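Local structure of nicotinate-nucleotide--dimethylbenzimidazole phosphoribosyltransferase (Thermus thermophilus HB8, 1WX1) at residues R144-L158 / G235-V248. The protein probably catalyses transfer of the phosphoribosyl group of nicotinate mononucleotide to 5,6-dimethylbenzimidazole, giving alpha-ribazole 5'-phosphate for cobalamin biosynthesis. Sequence-based numbering, arbitrary orientation.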
loop_
_atom_site.group_PDB
_atom_site.type_symbol
_atom_site.label_atom_id
_atom_site.label_comp_id
_atom_site.label_asym_id
_atom_site.label_seq_id
_atom_site.Cartn_x
_atom_site.Cartn_y
_atom_site.Cartn_z
ATOM N N ARG A 144 -4.955 9.291 -26.067
ATOM C CA ARG A 144 -5.429 10.592 -25.591
ATOM C C ARG A 144 -6.956 10.579 -25.481
ATOM O O ARG A 144 -7.519 11.056 -24.498
ATOM C CB ARG A 144 -5.031 11.709 -26.561
ATOM C CG ARG A 144 -3.583 12.175 -26.478
ATOM C CD ARG A 144 -3.342 13.251 -27.531
ATOM N NE ARG A 144 -2.066 13.940 -27.380
ATOM C CZ ARG A 144 -1.810 14.861 -26.453
ATOM N NH1 ARG A 144 -2.743 15.211 -25.576
ATOM N NH2 ARG A 144 -0.620 15.442 -26.413
ATOM N N GLU A 145 -7.616 10.040 -26.504
ATOM C CA GLU A 145 -9.077 9.980 -26.533
ATOM C C GLU A 145 -9.655 9.228 -25.336
ATOM O O GLU A 145 -10.604 9.695 -24.696
ATOM C CB GLU A 145 -9.561 9.309 -27.825
ATOM C CG GLU A 145 -11.057 9.497 -28.087
ATOM C CD GLU A 145 -11.560 8.710 -29.290
ATOM O OE1 GLU A 145 -10.739 8.328 -30.149
ATOM O OE2 GLU A 145 -12.785 8.484 -29.381
ATOM N N ALA A 146 -9.091 8.060 -25.045
ATOM C CA ALA A 146 -9.561 7.253 -23.926
ATOM C C ALA A 146 -9.342 7.969 -22.591
ATOM O O ALA A 146 -10.212 7.950 -21.721
ATOM C CB ALA A 146 -8.861 5.895 -23.927
ATOM N N ALA A 147 -8.191 8.620 -22.438
ATOM C CA ALA A 147 -7.897 9.348 -21.209
ATOM C C ALA A 147 -8.858 10.526 -21.041
ATOM O O ALA A 147 -9.334 10.792 -19.937
ATOM C CB ALA A 147 -6.452 9.856 -21.221
ATOM N N ARG A 148 -9.141 11.227 -22.136
ATOM C CA ARG A 148 -10.037 12.374 -22.077
ATOM C C ARG A 148 -11.421 11.955 -21.608
ATOM O O ARG A 148 -12.076 12.670 -20.838
ATOM C CB ARG A 148 -10.139 13.067 -23.443
ATOM C CG ARG A 148 -11.148 14.223 -23.490
ATOM C CD ARG A 148 -10.977 15.214 -22.326
ATOM N NE ARG A 148 -9.620 15.743 -22.231
ATOM C CZ ARG A 148 -9.214 16.613 -21.306
ATOM N NH1 ARG A 148 -10.060 17.059 -20.390
ATOM N NH2 ARG A 148 -7.957 17.039 -21.299
ATOM N N ARG A 149 -11.883 10.798 -22.071
ATOM C CA ARG A 149 -13.194 10.347 -21.611
ATOM C C ARG A 149 -13.155 10.021 -20.124
ATOM O O ARG A 149 -14.104 10.294 -19.405
ATOM C CB ARG A 149 -13.674 9.117 -22.315
ATOM C CG ARG A 149 -15.045 8.715 -21.782
ATOM C CD ARG A 149 -15.374 7.370 -22.332
ATOM N NE ARG A 149 -16.600 6.793 -21.813
ATOM C CZ ARG A 149 -16.910 5.511 -21.984
ATOM N NH1 ARG A 149 -16.090 4.707 -22.661
ATOM N NH2 ARG A 149 -18.007 5.009 -21.445
ATOM N N ALA A 150 -12.059 9.425 -19.662
ATOM C CA ALA A 150 -11.939 9.071 -18.245
ATOM C C ALA A 150 -12.006 10.352 -17.428
ATOM O O ALA A 150 -12.715 10.424 -16.425
ATOM C CB ALA A 150 -10.607 8.325 -17.977
ATOM N N ILE A 151 -11.292 11.370 -17.900
ATOM C CA ILE A 151 -11.252 12.669 -17.248
ATOM C C ILE A 151 -12.619 13.361 -17.308
ATOM O O ILE A 151 -13.090 13.904 -16.312
ATOM C CB ILE A 151 -10.182 13.572 -17.910
ATOM C CG1 ILE A 151 -8.800 12.923 -17.754
ATOM C CG2 ILE A 151 -10.184 14.960 -17.270
ATOM C CD1 ILE A 151 -7.714 13.551 -18.630
ATOM N N ALA A 152 -13.252 13.338 -18.478
ATOM C CA ALA A 152 -14.558 13.964 -18.647
ATOM C C ALA A 152 -15.588 13.300 -17.736
ATOM O O ALA A 152 -16.549 13.930 -17.301
ATOM C CB ALA A 152 -15.007 13.866 -20.109
ATOM N N GLU A 153 -15.383 12.024 -17.436
ATOM C CA GLU A 153 -16.320 11.317 -16.581
ATOM C C GLU A 153 -16.017 11.470 -15.091
ATOM O O GLU A 153 -16.671 10.849 -14.263
ATOM C CB GLU A 153 -16.379 9.843 -16.975
ATOM C CG GLU A 153 -16.620 9.657 -18.463
ATOM C CD GLU A 153 -17.415 8.418 -18.780
ATOM O OE1 GLU A 153 -17.124 7.357 -18.188
ATOM O OE2 GLU A 153 -18.327 8.505 -19.631
ATOM N N GLY A 154 -15.017 12.278 -14.751
ATOM C CA GLY A 154 -14.734 12.510 -13.344
ATOM C C GLY A 154 -13.461 12.004 -12.692
ATOM O O GLY A 154 -13.314 12.123 -11.475
ATOM N N ALA A 155 -12.535 11.450 -13.463
ATOM C CA ALA A 155 -11.300 10.952 -12.865
ATOM C C ALA A 155 -10.503 12.099 -12.231
ATOM O O ALA A 155 -10.330 13.153 -12.845
ATOM C CB ALA A 155 -10.454 10.247 -13.924
ATOM N N THR A 156 -10.031 11.892 -11.002
ATOM C CA THR A 156 -9.234 12.903 -10.303
ATOM C C THR A 156 -7.769 12.466 -10.238
ATOM O O THR A 156 -6.895 13.216 -9.808
ATOM C CB THR A 156 -9.760 13.158 -8.884
ATOM O OG1 THR A 156 -9.580 11.987 -8.087
ATOM C CG2 THR A 156 -11.248 13.515 -8.931
ATOM N N LEU A 157 -7.521 11.227 -10.638
ATOM C CA LEU A 157 -6.168 10.683 -10.724
ATOM C C LEU A 157 -6.273 9.644 -11.824
ATOM O O LEU A 157 -7.300 8.978 -11.959
ATOM C CB LEU A 157 -5.685 10.073 -9.403
ATOM C CG LEU A 157 -6.413 8.982 -8.633
ATOM C CD1 LEU A 157 -5.455 8.427 -7.591
ATOM C CD2 LEU A 157 -7.663 9.538 -7.969
ATOM N N LEU A 158 -5.213 9.515 -12.610
ATOM C CA LEU A 158 -5.229 8.626 -13.759
ATOM C C LEU A 158 -4.074 7.640 -13.831
ATOM O O LEU A 158 -2.920 7.992 -13.595
ATOM C CB LEU A 158 -5.241 9.490 -15.022
ATOM C CG LEU A 158 -5.315 8.818 -16.388
ATOM C CD1 LEU A 158 -6.661 8.114 -16.534
ATOM C CD2 LEU A 158 -5.129 9.875 -17.472
ATOM N N GLY A 235 0.044 8.199 -24.884
ATOM C CA GLY A 235 -1.033 9.139 -25.149
ATOM C C GLY A 235 -1.912 9.354 -23.932
ATOM O O GLY A 235 -2.360 10.473 -23.660
ATOM N N ILE A 236 -2.164 8.278 -23.195
ATOM C CA ILE A 236 -2.982 8.360 -21.992
ATOM C C ILE A 236 -2.326 9.316 -20.997
ATOM O O ILE A 236 -2.992 10.194 -20.440
ATOM C CB ILE A 236 -3.145 6.961 -21.347
ATOM C CG1 ILE A 236 -4.021 6.089 -22.254
ATOM C CG2 ILE A 236 -3.742 7.080 -19.932
ATOM C CD1 ILE A 236 -3.976 4.602 -21.915
ATOM N N TYR A 237 -1.019 9.162 -20.790
ATOM C CA TYR A 237 -0.309 10.022 -19.846
ATOM C C TYR A 237 -0.161 11.465 -20.334
ATOM O O TYR A 237 -0.246 12.399 -19.536
ATOM C CB TYR A 237 1.063 9.419 -19.505
ATOM C CG TYR A 237 0.980 8.224 -18.564
ATOM C CD1 TYR A 237 1.549 6.999 -18.909
ATOM C CD2 TYR A 237 0.327 8.323 -17.335
ATOM C CE1 TYR A 237 1.466 5.899 -18.058
ATOM C CE2 TYR A 237 0.241 7.224 -16.472
ATOM C CZ TYR A 237 0.813 6.016 -16.845
ATOM O OH TYR A 237 0.702 4.920 -16.021
ATOM N N LEU A 238 0.049 11.655 -21.632
ATOM C CA LEU A 238 0.178 13.004 -22.179
ATOM C C LEU A 238 -1.116 13.784 -21.956
ATOM O O LEU A 238 -1.093 14.974 -21.626
ATOM C CB LEU A 238 0.494 12.948 -23.678
ATOM C CG LEU A 238 1.908 12.503 -24.068
ATOM C CD1 LEU A 238 2.006 12.371 -25.582
ATOM C CD2 LEU A 238 2.925 13.516 -23.539
ATOM N N GLU A 239 -2.245 13.105 -22.132
ATOM C CA GLU A 239 -3.553 13.726 -21.957
ATOM C C GLU A 239 -3.806 14.030 -20.480
ATOM O O GLU A 239 -4.328 15.099 -20.134
ATOM C CB GLU A 239 -4.650 12.797 -22.491
ATOM C CG GLU A 239 -6.057 13.405 -22.502
ATOM C CD GLU A 239 -6.207 14.545 -23.501
ATOM O OE1 GLU A 239 -5.445 14.583 -24.490
ATOM O OE2 GLU A 239 -7.104 15.395 -23.311
ATOM N N GLY A 240 -3.448 13.083 -19.614
ATOM C CA GLY A 240 -3.630 13.288 -18.186
ATOM C C GLY A 240 -2.742 14.430 -17.718
ATOM O O GLY A 240 -3.144 15.251 -16.893
ATOM N N TYR A 241 -1.526 14.474 -18.251
ATOM C CA TYR A 241 -0.559 15.518 -17.917
ATOM C C TYR A 241 -1.130 16.901 -18.237
ATOM O O TYR A 241 -1.110 17.812 -17.405
ATOM C CB TYR A 241 0.731 15.285 -18.712
ATOM C CG TYR A 241 1.721 16.430 -18.687
ATOM C CD1 TYR A 241 2.184 16.957 -17.481
ATOM C CD2 TYR A 241 2.222 16.962 -19.874
ATOM C CE1 TYR A 241 3.125 17.990 -17.462
ATOM C CE2 TYR A 241 3.162 17.992 -19.866
ATOM C CZ TYR A 241 3.610 18.498 -18.658
ATOM O OH TYR A 241 4.547 19.506 -18.652
ATOM N N GLU A 242 -1.646 17.046 -19.451
ATOM C CA GLU A 242 -2.217 18.312 -19.886
ATOM C C GLU A 242 -3.476 18.688 -19.106
ATOM O O GLU A 242 -3.787 19.869 -18.958
ATOM C CB GLU A 242 -2.487 18.252 -21.387
ATOM C CG GLU A 242 -1.213 18.419 -22.205
ATOM C CD GLU A 242 -1.318 17.829 -23.601
ATOM O OE1 GLU A 242 -2.426 17.821 -24.174
ATOM O OE2 GLU A 242 -0.290 17.379 -24.138
ATOM N N ALA A 243 -4.183 17.687 -18.591
ATOM C CA ALA A 243 -5.386 17.928 -17.803
ATOM C C ALA A 243 -5.012 18.312 -16.365
ATOM O O ALA A 243 -5.886 18.640 -15.559
ATOM C CB ALA A 243 -6.273 16.683 -17.797
ATOM N N GLY A 244 -3.719 18.247 -16.049
ATOM C CA GLY A 244 -3.236 18.606 -14.722
ATOM C C GLY A 244 -3.491 17.595 -13.615
ATOM O O GLY A 244 -3.498 17.946 -12.437
ATOM N N LEU A 245 -3.678 16.333 -13.983
ATOM C CA LEU A 245 -3.957 15.291 -12.997
ATOM C C LEU A 245 -2.747 14.517 -12.504
ATOM O O LEU A 245 -1.719 14.449 -13.180
ATOM C CB LEU A 245 -4.932 14.263 -13.574
ATOM C CG LEU A 245 -6.352 14.656 -13.961
ATOM C CD1 LEU A 245 -7.108 13.393 -14.351
ATOM C CD2 LEU A 245 -7.039 15.339 -12.793
ATOM N N PRO A 246 -2.855 13.930 -11.301
ATOM C CA PRO A 246 -1.738 13.141 -10.775
ATOM C C PRO A 246 -1.793 11.892 -11.657
ATOM O O PRO A 246 -2.884 11.391 -11.944
ATOM C CB PRO A 246 -2.169 12.814 -9.345
ATOM C CG PRO A 246 -3.198 13.862 -9.018
ATOM C CD PRO A 246 -3.937 14.045 -10.309
ATOM N N LEU A 247 -0.640 11.396 -12.088
ATOM C CA LEU A 247 -0.592 10.214 -12.945
ATOM C C LEU A 247 0.110 9.080 -12.210
ATOM O O LEU A 247 1.171 9.283 -11.626
ATOM C CB LEU A 247 0.164 10.548 -14.235
ATOM C CG LEU A 247 -0.311 11.835 -14.918
ATOM C CD1 LEU A 247 0.597 12.156 -16.095
ATOM C CD2 LEU A 247 -1.758 11.681 -15.369
ATOM N N VAL A 248 -0.472 7.884 -12.254
ATOM C CA VAL A 248 0.103 6.742 -11.554
ATOM C C VAL A 248 0.650 5.674 -12.500
ATOM O O VAL A 248 -0.039 5.218 -13.419
ATOM C CB VAL A 248 -0.942 6.086 -10.624
ATOM C CG1 VAL A 248 -0.267 5.065 -9.720
ATOM C CG2 VAL A 248 -1.651 7.158 -9.803
#
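Helices 144-152 and 235-242 cross at -43° with their axes 7.5 Å apart, while L158 and L247 pair in parallel strands, P246 O accepting from L158 N and L158 O from V248 N. R144 reaches over the neighbouring helix with its chain extended from CG to NE. Its guanidinium meets E242 end-on, NH2 to OE2 at 3.0 Å in a nearly straight bond (170°) and NH1 to OE1, and NH1 also binds E239 OE1 at 3.0 Å; L238 CB lies over one guanidinium face. At the second oxygen of E239, R148 bends at chi2 and chi3 and clasps OE2 side-on, through NE at 2.8 Å and NH2 at 2.7 Å, the R148 guanidinium and E239 carboxylate planes nearly perpendicular. In E239, CG anti to the backbone N (chi1 -174°) and a bend at chi2 together set the carboxylate between the arginines. Replacing R144 with a leucine would probably leave E242 without this salt-bridge mate and E239 OE1 without its bond from NH1. Such helix pairing illustrates Rossmann-like alpha/beta packing: both helices cover one side of a parallel sheet ordered 3-2-1-4-5-6, in which strands 157-163 and 247-249 are neighbours. Beneath the charges, I151 CD1 abuts A243 CB at 3.5 Å, its CG1 packs on L245 CD1, and A147 CB rests against E239 CB. Deeper still, L158 CD2 touches both I236 CG2 and, 3.8 Å away, G240 CA, where a side chain on G240 would collide with it.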